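Local coordinates for glutamate--tRNA ligase (Elizabethkingia anophelis, PDB 6B1Z), which catalyses the ATP-dependent attachment of glutamate to its cognate tRNA, as a class I aminoacyl-tRNA synthetase, at residues D100-Q105 with E244-D249; A112-D117 with Y167-K172; A137-T142 with T195-V200; F171-D176 with M236-L241. All coordinates share one frame; numbering follows the deposited sequence. Where two conformers were deposited one is given.

Contact 1. Residues D100-Q105 with E244-D249; sequences DRYTEQ and EAMGWD. With EDO (1,2-ethanediol), chain B.
Trp248 pushes the edge of its six-membered ring against one face of the Tyr102 ring. This is a T-shaped pair, with planes at 87° and centroids 5.1 Å apart. Trp248 CH2 lies over the middle of the tyrosine ring, and Trp248 CZ2 comes to 3.5 Å from Tyr102 CE1. Met246 fills the angle between the two residues and Gln105. Its chain bends at both chi2 and chi3, which curls the methyl end back toward helix 96-106. There Met246 CE meets Tyr102 CD1 at 3.7 Å and Gln105 CD at 3.6 Å. Gln105 reaches across as an extended chain and brings its amide to the end of the other helix. Two waters hold that amide. One accepts from NE2 and donates to Ala245 O; the other donates to Gln105 OE1 at 2.7 Å and accepts from Trp248 NE1. Gly247, with positive phi, forms a Schellman motif at the end of helix 236-246, and the chain then turns to present Trp248. A 1,2-ethanediol, probably from the crystallisation liquor, donates to Trp248 O. Helix 210-220 packs against this junction of helices 96-106 and 236-246: Ile216 touches Tyr102, Ile215 touches Met246 and Trp248, and His219 stacks on Trp248.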
# COMPACT_ATOMS: atom_id res chain seq x y z
N ASP A 100 18.68 -24.31 15.17
CA ASP A 100 19.30 -25.63 15.39
C ASP A 100 18.85 -26.23 16.71
O ASP A 100 18.59 -27.44 16.79
CB ASP A 100 20.82 -25.50 15.36
CG ASP A 100 21.37 -25.28 13.97
OD1 ASP A 100 20.61 -25.36 12.98
OD2 ASP A 100 22.58 -24.98 13.87
N ARG A 101 18.77 -25.41 17.75
CA ARG A 101 18.31 -25.88 19.06
C ARG A 101 16.92 -26.50 18.96
O ARG A 101 16.67 -27.59 19.48
CB ARG A 101 18.34 -24.70 20.04
CG ARG A 101 17.78 -24.97 21.43
CD ARG A 101 18.31 -23.94 22.45
NE ARG A 101 17.58 -22.67 22.44
CZ ARG A 101 18.10 -21.50 22.07
NH1 ARG A 101 19.37 -21.43 21.66
NH2 ARG A 101 17.36 -20.40 22.10
N TYR A 102 16.01 -25.82 18.25
CA TYR A 102 14.63 -26.30 18.18
C TYR A 102 14.44 -27.39 17.14
O TYR A 102 13.52 -28.20 17.28
CB TYR A 102 13.70 -25.11 17.94
CG TYR A 102 13.68 -24.23 19.17
CD1 TYR A 102 13.41 -24.77 20.42
CD2 TYR A 102 14.00 -22.88 19.09
CE1 TYR A 102 13.41 -23.98 21.55
CE2 TYR A 102 13.99 -22.09 20.22
CZ TYR A 102 13.70 -22.64 21.44
OH TYR A 102 13.70 -21.85 22.57
N THR A 103 15.31 -27.45 16.13
CA THR A 103 15.31 -28.62 15.26
C THR A 103 15.65 -29.88 16.04
O THR A 103 14.99 -30.92 15.89
CB THR A 103 16.30 -28.40 14.11
OG1 THR A 103 15.82 -27.34 13.27
CG2 THR A 103 16.46 -29.66 13.27
N GLU A 104 16.67 -29.81 16.91
CA GLU A 104 17.00 -30.95 17.76
C GLU A 104 15.81 -31.34 18.64
O GLU A 104 15.52 -32.53 18.83
CB GLU A 104 18.23 -30.64 18.61
CG GLU A 104 18.65 -31.79 19.52
CD GLU A 104 19.72 -31.39 20.53
OE1 GLU A 104 20.19 -30.24 20.48
OE2 GLU A 104 20.09 -32.25 21.36
N GLN A 105 15.09 -30.34 19.16
CA GLN A 105 13.96 -30.61 20.04
C GLN A 105 12.84 -31.34 19.29
O GLN A 105 12.34 -32.37 19.76
CB GLN A 105 13.43 -29.32 20.66
CG GLN A 105 12.30 -29.55 21.66
CD GLN A 105 11.72 -28.28 22.22
OE1 GLN A 105 12.44 -27.30 22.47
NE2 GLN A 105 10.41 -28.28 22.45
N GLU A 244 1.99 -27.27 19.48
CA GLU A 244 1.75 -28.47 20.28
C GLU A 244 2.98 -29.38 20.29
O GLU A 244 3.38 -29.89 21.35
CB GLU A 244 0.53 -29.21 19.75
CG GLU A 244 0.21 -30.49 20.51
CD GLU A 244 -0.98 -31.22 19.94
OE1 GLU A 244 -1.89 -30.57 19.39
OE2 GLU A 244 -1.01 -32.46 20.03
N ALA A 245 3.58 -29.60 19.12
CA ALA A 245 4.75 -30.48 19.03
C ALA A 245 5.88 -29.99 19.92
O ALA A 245 6.62 -30.80 20.51
CB ALA A 245 5.21 -30.59 17.57
N MET A 246 6.00 -28.68 20.08
CA MET A 246 7.09 -28.07 20.85
C MET A 246 6.76 -27.92 22.32
O MET A 246 7.63 -27.50 23.10
CB MET A 246 7.44 -26.70 20.26
CG MET A 246 7.86 -26.75 18.78
SD MET A 246 9.29 -27.81 18.44
CE MET A 246 10.61 -26.79 19.12
N GLY A 247 5.54 -28.28 22.72
CA GLY A 247 5.08 -28.09 24.09
C GLY A 247 4.79 -26.66 24.45
O GLY A 247 4.92 -26.29 25.63
N TRP A 248 4.39 -25.84 23.47
CA TRP A 248 4.22 -24.40 23.63
C TRP A 248 2.77 -23.99 23.44
O TRP A 248 1.97 -24.70 22.82
CB TRP A 248 5.07 -23.62 22.62
CG TRP A 248 6.56 -23.82 22.73
CD1 TRP A 248 7.27 -24.26 23.81
CD2 TRP A 248 7.51 -23.56 21.69
NE1 TRP A 248 8.61 -24.31 23.50
CE2 TRP A 248 8.78 -23.89 22.21
CE3 TRP A 248 7.41 -23.09 20.37
CZ2 TRP A 248 9.95 -23.74 21.46
CZ3 TRP A 248 8.57 -22.96 19.63
CH2 TRP A 248 9.83 -23.28 20.18
N ASP A 249 2.44 -22.82 24.00
CA ASP A 249 1.13 -22.20 23.81
C ASP A 249 1.15 -21.33 22.56
O ASP A 249 2.03 -20.48 22.40
CB ASP A 249 0.77 -21.34 25.02
CG ASP A 249 0.56 -22.17 26.27
OD1 ASP A 249 0.11 -23.32 26.15
OD2 ASP A 249 0.86 -21.66 27.36
C1 EDO B . 1.94 -26.36 26.72
O1 EDO B . 0.76 -25.59 26.96
C2 EDO B . 1.59 -27.60 25.90
O2 EDO B . 1.11 -27.22 24.60
O HOH W 1 8.76 -30.81 22.25
O HOH W 2 11.24 -25.64 24.28

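Contact 2. Residues A112-D117 with Y167-K172; sequences AYLAFD and YVIRFK
Tyr113 and Arg170 face each other as a hydrogen-bonded pair in an antiparallel beta sheet, where strand 112-115 runs along strand 168-171. Tyr113 N donates to Arg170 O at 3.0 Å, and Arg170 N returns a bond to Tyr113 O at 2.9 Å. Ala115 and Val168 form the next such pair, again with two backbone bonds. Tyr113 has chi1 67°, with CG between its backbone N and carbonyl carbon. This swings the ring toward strand 168-171, where Arg170 CB makes a CH-pi contact over one face, 4.1 Å from the centroid of the Tyr113 ring. Lys172 CB closes on the edge of the same ring. The other side of the sheet carries Ala112, Leu114 and Ile169; Leu114 CD2 touches Ile169 CG1 and Tyr167 CE1, both at 3.9 Å. Further out, Leu161 of helix 154-162 packs on Leu114, Phe116 and Tyr167. Strand 200-202 continues the sheet beyond strand 168-171. Asp198 holds both polar ends: its OD2 bonds to Tyr113 OH and its carbonyl O to Arg170 NH1. Tyr138 adds a cation-pi contact to the arginine. A water accepts from Arg170 NH2 at 2.9 Å and donates to Asp117 OD1 at 2.8 Å.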
# COMPACT_ATOMS: atom_id res chain seq x y z
N ALA A 112 7.95 -35.15 13.57
CA ALA A 112 8.90 -34.82 12.52
C ALA A 112 9.64 -36.07 12.06
O ALA A 112 9.85 -37.02 12.83
CB ALA A 112 9.92 -33.76 12.99
N TYR A 113 10.05 -36.07 10.80
CA TYR A 113 10.80 -37.18 10.24
C TYR A 113 11.73 -36.66 9.14
O TYR A 113 11.61 -35.52 8.69
CB TYR A 113 9.86 -38.28 9.74
CG TYR A 113 8.98 -37.96 8.54
CD1 TYR A 113 9.39 -38.27 7.25
CD2 TYR A 113 7.70 -37.40 8.69
CE1 TYR A 113 8.59 -38.03 6.16
CE2 TYR A 113 6.88 -37.15 7.58
CZ TYR A 113 7.34 -37.48 6.32
OH TYR A 113 6.56 -37.24 5.22
N LEU A 114 12.67 -37.51 8.73
CA LEU A 114 13.67 -37.16 7.73
C LEU A 114 13.23 -37.66 6.36
O LEU A 114 12.72 -38.78 6.23
CB LEU A 114 15.03 -37.76 8.07
CG LEU A 114 15.50 -37.67 9.53
CD1 LEU A 114 16.88 -38.30 9.67
CD2 LEU A 114 15.50 -36.23 10.01
N ALA A 115 13.43 -36.83 5.32
CA ALA A 115 13.02 -37.22 3.97
C ALA A 115 14.16 -36.97 3.00
O ALA A 115 14.78 -35.90 3.02
CB ALA A 115 11.76 -36.46 3.53
N PHE A 116 14.44 -37.96 2.16
CA PHE A 116 15.61 -37.99 1.31
C PHE A 116 15.28 -37.82 -0.17
O PHE A 116 16.19 -37.89 -1.01
CB PHE A 116 16.38 -39.31 1.50
CG PHE A 116 16.87 -39.53 2.91
CD1 PHE A 116 16.13 -40.30 3.81
CD2 PHE A 116 18.06 -38.98 3.33
CE1 PHE A 116 16.58 -40.49 5.10
CE2 PHE A 116 18.53 -39.19 4.63
CZ PHE A 116 17.78 -39.94 5.52
N ASP A 117 14.02 -37.55 -0.51
CA ASP A 117 13.62 -37.52 -1.91
C ASP A 117 14.33 -36.39 -2.65
O ASP A 117 14.43 -35.27 -2.16
CB ASP A 117 12.11 -37.34 -2.02
CG ASP A 117 11.36 -38.18 -1.01
OD1 ASP A 117 11.17 -37.70 0.13
OD2 ASP A 117 10.98 -39.32 -1.35
N TYR A 167 19.02 -34.35 3.19
CA TYR A 167 17.67 -34.64 3.65
C TYR A 167 17.00 -33.36 4.14
O TYR A 167 17.66 -32.41 4.57
CB TYR A 167 17.65 -35.70 4.78
CG TYR A 167 18.34 -35.27 6.06
CD1 TYR A 167 17.65 -34.60 7.07
CD2 TYR A 167 19.68 -35.57 6.28
CE1 TYR A 167 18.28 -34.21 8.24
CE2 TYR A 167 20.32 -35.18 7.45
CZ TYR A 167 19.62 -34.51 8.42
OH TYR A 167 20.26 -34.13 9.58
N VAL A 168 15.67 -33.35 4.06
CA VAL A 168 14.86 -32.32 4.68
C VAL A 168 14.18 -32.94 5.89
O VAL A 168 14.13 -34.16 6.05
CB VAL A 168 13.81 -31.71 3.72
CG1 VAL A 168 14.48 -31.01 2.53
CG2 VAL A 168 12.80 -32.77 3.26
N ILE A 169 13.67 -32.09 6.77
CA ILE A 169 12.85 -32.55 7.88
C ILE A 169 11.42 -32.14 7.59
O ILE A 169 11.16 -30.96 7.31
CB ILE A 169 13.33 -31.98 9.23
CG1 ILE A 169 14.75 -32.47 9.53
CG2 ILE A 169 12.34 -32.35 10.35
CD1 ILE A 169 15.42 -31.74 10.67
N ARG A 170 10.50 -33.11 7.62
CA ARG A 170 9.10 -32.87 7.34
C ARG A 170 8.26 -33.03 8.60
O ARG A 170 8.60 -33.82 9.48
CB ARG A 170 8.57 -33.84 6.28
CG ARG A 170 9.00 -33.47 4.87
CD ARG A 170 8.44 -34.48 3.86
NE ARG A 170 8.91 -34.15 2.51
CZ ARG A 170 8.32 -33.29 1.69
NH1 ARG A 170 7.22 -32.65 2.06
NH2 ARG A 170 8.85 -33.07 0.49
N PHE A 171 7.17 -32.28 8.66
CA PHE A 171 6.18 -32.50 9.70
C PHE A 171 5.41 -33.78 9.41
O PHE A 171 5.06 -34.05 8.26
CB PHE A 171 5.21 -31.32 9.74
CG PHE A 171 4.20 -31.41 10.85
CD1 PHE A 171 4.54 -31.05 12.14
CD2 PHE A 171 2.90 -31.84 10.58
CE1 PHE A 171 3.59 -31.11 13.16
CE2 PHE A 171 1.96 -31.91 11.60
CZ PHE A 171 2.30 -31.57 12.88
N LYS A 172 5.15 -34.58 10.45
CA LYS A 172 4.37 -35.82 10.29
C LYS A 172 2.90 -35.54 10.60
O LYS A 172 2.49 -35.54 11.77
CB LYS A 172 4.93 -36.92 11.17
CG LYS A 172 4.30 -38.29 10.93
CD LYS A 172 4.93 -39.32 11.87
CE LYS A 172 4.33 -40.69 11.67
NZ LYS A 172 3.00 -40.80 12.31
O HOH W 3 11.14 -34.90 0.57

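Contact 3. Residues A137-T142 with T195-V200; sequences AYNYET and TLDDKV
Tyr138 turns the edge of its ring to Asp198: Tyr138 CD1 lies 4.2 Å from Asp198 OD2, which sits near the ring plane. The Asn139 amide approaches the other loop through water. Its ND2 donates to a water that also lies within bonding distance of Leu196 O. A second water sits likewise between Tyr140 N and that carbonyl. The Asp197 carboxylate is modelled in two conformers. In one of them it comes up to the methyl group of Ala137, so this approach is doubtful.

One direct hydrogen bond joins the loops. Asp198 N donates to Tyr138 O at 2.7 Å, with an N-H...O angle of 165° and the donor in the carbonyl plane. The CB atoms of Asp197 and Asp198 come close to that acceptor, at 3.4 and 3.5 Å from Tyr138 O.

The first loop is braced from within. Asn139 has chi1 62°, which folds OD1 back over its own loop, and Asn139 OD1 accepts from Thr142 N at 3.1 Å. Thr142 OG1 donates to Ala137 O at 2.8 Å, on a lone pair. Asp198 is gripped from outside the two loops as well: OD2 forms a salt bridge with Arg143 NE and OD1 accepts from Met173 N, which would probably favour its charged form. Tyr138 OH is bonded to Asp117 and Asn148. The arrangement is a loop-loop junction beside the three-stranded antiparallel sheet of the catalytic domain, combining an Asx motif at Asn139 with an inverse gamma turn centred on Asp198.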
# COMPACT_ATOMS: atom_id res chain seq x y z
N ALA A 137 0.42 -34.68 -3.27
CA ALA A 137 0.70 -34.11 -1.96
C ALA A 137 1.51 -35.11 -1.17
O ALA A 137 1.17 -36.30 -1.13
CB ALA A 137 -0.59 -33.75 -1.20
N TYR A 138 2.59 -34.65 -0.55
CA TYR A 138 3.39 -35.47 0.35
C TYR A 138 2.64 -35.53 1.68
O TYR A 138 2.59 -34.53 2.41
CB TYR A 138 4.77 -34.84 0.52
CG TYR A 138 5.92 -35.80 0.80
CD1 TYR A 138 5.89 -36.66 1.89
CD2 TYR A 138 7.05 -35.83 -0.02
CE1 TYR A 138 6.95 -37.53 2.16
CE2 TYR A 138 8.12 -36.68 0.24
CZ TYR A 138 8.05 -37.54 1.32
OH TYR A 138 9.11 -38.39 1.57
N ASN A 139 2.03 -36.67 1.99
CA ASN A 139 1.07 -36.71 3.10
C ASN A 139 0.98 -38.14 3.63
O ASN A 139 1.77 -39.01 3.26
CB ASN A 139 -0.30 -36.17 2.65
CG ASN A 139 -0.93 -37.01 1.54
OD1 ASN A 139 -0.44 -38.10 1.20
ND2 ASN A 139 -2.02 -36.51 0.97
N TYR A 140 0.00 -38.38 4.50
CA TYR A 140 -0.14 -39.71 5.08
C TYR A 140 -0.30 -40.78 4.00
O TYR A 140 0.24 -41.88 4.13
CB TYR A 140 -1.33 -39.73 6.04
CG TYR A 140 -1.40 -41.01 6.84
CD1 TYR A 140 -1.95 -42.16 6.29
CD2 TYR A 140 -0.89 -41.08 8.14
CE1 TYR A 140 -2.00 -43.33 7.01
CE2 TYR A 140 -0.93 -42.25 8.86
CZ TYR A 140 -1.50 -43.37 8.29
OH TYR A 140 -1.56 -44.57 8.98
N GLU A 141 -1.03 -40.46 2.93
CA GLU A 141 -1.32 -41.43 1.87
C GLU A 141 -0.10 -41.81 1.05
O GLU A 141 -0.00 -42.95 0.58
CB GLU A 141 -2.39 -40.87 0.94
CG GLU A 141 -3.78 -40.82 1.54
CD GLU A 141 -4.80 -40.22 0.58
OE1 GLU A 141 -4.42 -39.31 -0.20
OE2 GLU A 141 -5.97 -40.66 0.62
N THR A 142 0.83 -40.87 0.84
CA THR A 142 1.95 -41.08 -0.07
C THR A 142 3.28 -41.30 0.65
O THR A 142 4.24 -41.74 0.00
CB THR A 142 2.11 -39.89 -1.04
OG1 THR A 142 2.32 -38.67 -0.31
CG2 THR A 142 0.87 -39.72 -1.92
N THR A 195 -6.62 -33.76 5.16
CA THR A 195 -6.58 -32.80 4.07
C THR A 195 -5.26 -32.03 4.00
O THR A 195 -5.10 -31.19 3.10
CB THR A 195 -7.74 -31.79 4.19
OG1 THR A 195 -7.51 -30.91 5.30
CG2 THR A 195 -9.10 -32.49 4.34
N LEU A 196 -4.34 -32.28 4.92
CA LEU A 196 -3.12 -31.49 5.07
C LEU A 196 -1.90 -32.32 4.70
O LEU A 196 -1.95 -33.55 4.62
CB LEU A 196 -3.01 -30.96 6.50
CG LEU A 196 -4.23 -30.19 7.01
CD1 LEU A 196 -4.04 -29.81 8.47
CD2 LEU A 196 -4.51 -28.95 6.13
N ASP A 197 -0.76 -31.64 4.49
CA ASP A 197 0.45 -32.26 3.96
C ASP A 197 1.57 -32.26 4.99
O ASP A 197 1.57 -31.47 5.95
CB ASP A 197 0.94 -31.54 2.71
CG ASP A 197 -0.12 -31.43 1.64
OD1 ASP A 197 -1.06 -32.25 1.66
OD2 ASP A 197 -0.02 -30.53 0.78
N ASP A 198 2.54 -33.14 4.76
CA ASP A 198 3.75 -33.26 5.58
C ASP A 198 4.75 -32.17 5.18
O ASP A 198 5.78 -32.44 4.54
CB ASP A 198 4.39 -34.64 5.40
CG ASP A 198 3.55 -35.80 5.94
OD1 ASP A 198 2.55 -35.59 6.64
OD2 ASP A 198 3.95 -36.95 5.64
N LYS A 199 4.45 -30.93 5.56
CA LYS A 199 5.21 -29.80 5.04
C LYS A 199 6.66 -29.85 5.50
O LYS A 199 6.97 -30.30 6.61
CB LYS A 199 4.58 -28.47 5.46
CG LYS A 199 3.23 -28.19 4.79
CD LYS A 199 3.06 -26.70 4.41
CE LYS A 199 1.85 -26.47 3.48
NZ LYS A 199 0.76 -25.69 4.15
N VAL A 200 7.55 -29.35 4.64
CA VAL A 200 8.96 -29.26 5.00
C VAL A 200 9.13 -28.20 6.08
O VAL A 200 8.65 -27.06 5.95
CB VAL A 200 9.81 -28.91 3.77
CG1 VAL A 200 11.27 -28.68 4.19
CG2 VAL A 200 9.73 -30.02 2.73
O HOH W 4 -3.36 -34.32 2.23
O HOH W 5 -1.98 -36.33 5.57

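Contact 4. Residues F171-D176 with M236-L241; sequences FKMPLD and MALHVL
With chi1 at -176°, Phe171 sends CG away from the backbone N, which carries the ring off the end of strand 168-171 toward helix 236-246. Leu238 has a similar first torsion (chi1 171°), and its side chain slides past the phenylalanine in the opposite direction. CD1 of Leu238 thereby comes over one face of the Phe171 ring. It lies 3.8 Å from the centroid of that ring and 20° off the normal, a CH-pi contact shifted toward the CG and CD2 side. Leu241, one turn further along the helix, meets the far end of the ring: Leu241 CB is 3.6 Å from Phe171 CZ. Phe171 therefore rests on two successive turns of the helix.

This is apolar packing of a helix against the end of a strand and the loop that follows it, within the class I catalytic domain. Leu242 of the same helix adds to the cover on Phe171.

Met173 takes up the next position along the loop. Its chain bends at chi2 (-62°) and brings the thioether down to the leucines. Met173 SD lies 4.0 Å from Leu241 CD1, and Met173 CE is 4.1 Å from Leu238 CD1. Pro174 touches more loosely, with Pro174 CD 4.3 Å from Leu241 CD1. The backbone O of Met173 accepts from Arg143 NH2. Leu196 packs on both Met173 and Ala237. Ile179 of strand 178-183 touches Leu241, and His211 of helix 210-220 touches Leu238.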
# COMPACT_ATOMS: atom_id res chain seq x y z
N PHE A 171 7.17 -32.28 8.66
CA PHE A 171 6.18 -32.50 9.70
C PHE A 171 5.41 -33.78 9.41
O PHE A 171 5.06 -34.05 8.26
CB PHE A 171 5.21 -31.32 9.74
CG PHE A 171 4.20 -31.41 10.85
CD1 PHE A 171 4.54 -31.05 12.14
CD2 PHE A 171 2.90 -31.84 10.58
CE1 PHE A 171 3.59 -31.11 13.16
CE2 PHE A 171 1.96 -31.91 11.60
CZ PHE A 171 2.30 -31.57 12.88
N LYS A 172 5.15 -34.58 10.45
CA LYS A 172 4.37 -35.82 10.29
C LYS A 172 2.90 -35.54 10.60
O LYS A 172 2.49 -35.54 11.77
CB LYS A 172 4.93 -36.92 11.17
CG LYS A 172 4.30 -38.29 10.93
CD LYS A 172 4.93 -39.32 11.87
CE LYS A 172 4.33 -40.69 11.67
NZ LYS A 172 3.00 -40.80 12.31
N MET A 173 2.10 -35.32 9.57
CA MET A 173 0.69 -34.99 9.78
C MET A 173 -0.00 -36.16 10.47
O MET A 173 0.11 -37.30 10.00
CB MET A 173 -0.03 -34.70 8.47
CG MET A 173 -0.20 -33.24 8.18
SD MET A 173 -1.21 -32.39 9.42
CE MET A 173 -0.55 -30.75 9.07
N PRO A 174 -0.71 -35.92 11.58
CA PRO A 174 -1.48 -36.98 12.23
C PRO A 174 -2.49 -37.62 11.29
O PRO A 174 -3.00 -36.99 10.36
CB PRO A 174 -2.19 -36.25 13.38
CG PRO A 174 -1.33 -35.06 13.67
CD PRO A 174 -0.71 -34.65 12.35
N LEU A 175 -2.78 -38.90 11.56
CA LEU A 175 -3.85 -39.62 10.87
C LEU A 175 -5.23 -39.20 11.40
O LEU A 175 -5.51 -39.33 12.59
CB LEU A 175 -3.65 -41.13 11.05
CG LEU A 175 -4.75 -42.04 10.48
CD1 LEU A 175 -4.90 -41.82 8.98
CD2 LEU A 175 -4.47 -43.50 10.78
N ASP A 176 -6.09 -38.70 10.49
CA ASP A 176 -7.52 -38.55 10.75
C ASP A 176 -7.80 -37.87 12.10
O ASP A 176 -8.51 -38.38 12.96
CB ASP A 176 -8.21 -39.92 10.66
CG ASP A 176 -9.73 -39.83 10.69
OD1 ASP A 176 -10.28 -38.74 10.48
OD2 ASP A 176 -10.39 -40.87 10.94
N MET A 236 -2.79 -22.58 9.03
CA MET A 236 -3.00 -22.33 10.45
C MET A 236 -3.04 -23.63 11.26
O MET A 236 -2.50 -23.68 12.37
CB MET A 236 -4.29 -21.52 10.65
CG MET A 236 -4.50 -21.10 12.09
SD MET A 236 -6.04 -20.17 12.25
CE MET A 236 -6.16 -20.06 14.03
N ALA A 237 -3.68 -24.68 10.73
CA ALA A 237 -3.71 -25.95 11.46
C ALA A 237 -2.30 -26.48 11.68
O ALA A 237 -1.96 -26.91 12.79
CB ALA A 237 -4.57 -26.97 10.69
N LEU A 238 -1.46 -26.45 10.64
CA LEU A 238 -0.06 -26.84 10.80
C LEU A 238 0.61 -26.02 11.90
O LEU A 238 1.34 -26.57 12.74
CB LEU A 238 0.69 -26.65 9.48
CG LEU A 238 2.22 -26.82 9.58
CD1 LEU A 238 2.60 -28.27 9.94
CD2 LEU A 238 2.86 -26.39 8.28
N HIS A 239 0.41 -24.71 11.89
CA HIS A 239 1.10 -23.88 12.87
C HIS A 239 0.68 -24.22 14.29
O HIS A 239 1.53 -24.32 15.18
CB HIS A 239 0.86 -22.41 12.55
CG HIS A 239 1.38 -22.03 11.20
ND1 HIS A 239 0.92 -20.94 10.48
CD2 HIS A 239 2.31 -22.63 10.42
CE1 HIS A 239 1.56 -20.88 9.33
NE2 HIS A 239 2.43 -21.88 9.27
N VAL A 240 -0.63 -24.40 14.50
CA VAL A 240 -1.11 -24.79 15.83
C VAL A 240 -0.53 -26.14 16.23
O VAL A 240 -0.11 -26.32 17.38
CB VAL A 240 -2.66 -24.77 15.84
CG1 VAL A 240 -3.22 -25.48 17.07
CG2 VAL A 240 -3.14 -23.32 15.77
N LEU A 241 -0.43 -27.08 15.28
CA LEU A 241 0.16 -28.38 15.59
C LEU A 241 1.65 -28.26 15.90
O LEU A 241 2.18 -29.04 16.71
CB LEU A 241 -0.07 -29.36 14.43
CG LEU A 241 -1.49 -29.90 14.34
CD1 LEU A 241 -1.69 -30.54 12.96
CD2 LEU A 241 -1.70 -30.93 15.46

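In the fold
All four contacts lie in the class I catalytic domain, on one side of the chain's centre. Their centres are about 10 to 20 Å apart. Contacts 2, 3 and 4 are nested along the chain inside the loop closed by contact 1. Contacts 1 and 4 both use helix 236-246; contacts 2 and 4 share Phe171 and Lys172. Contacts 2 and 3 alternate in sequence, as do contacts 3 and 4. Contacts 2 and 4 both meet contact 3 through Asp198, while Thr103 of contact 1 packs on Ile169 of contact 2. The small antiparallel sheet is thus joined to helix 96-106, which precedes it in the chain, and to helix 236-246, which follows it.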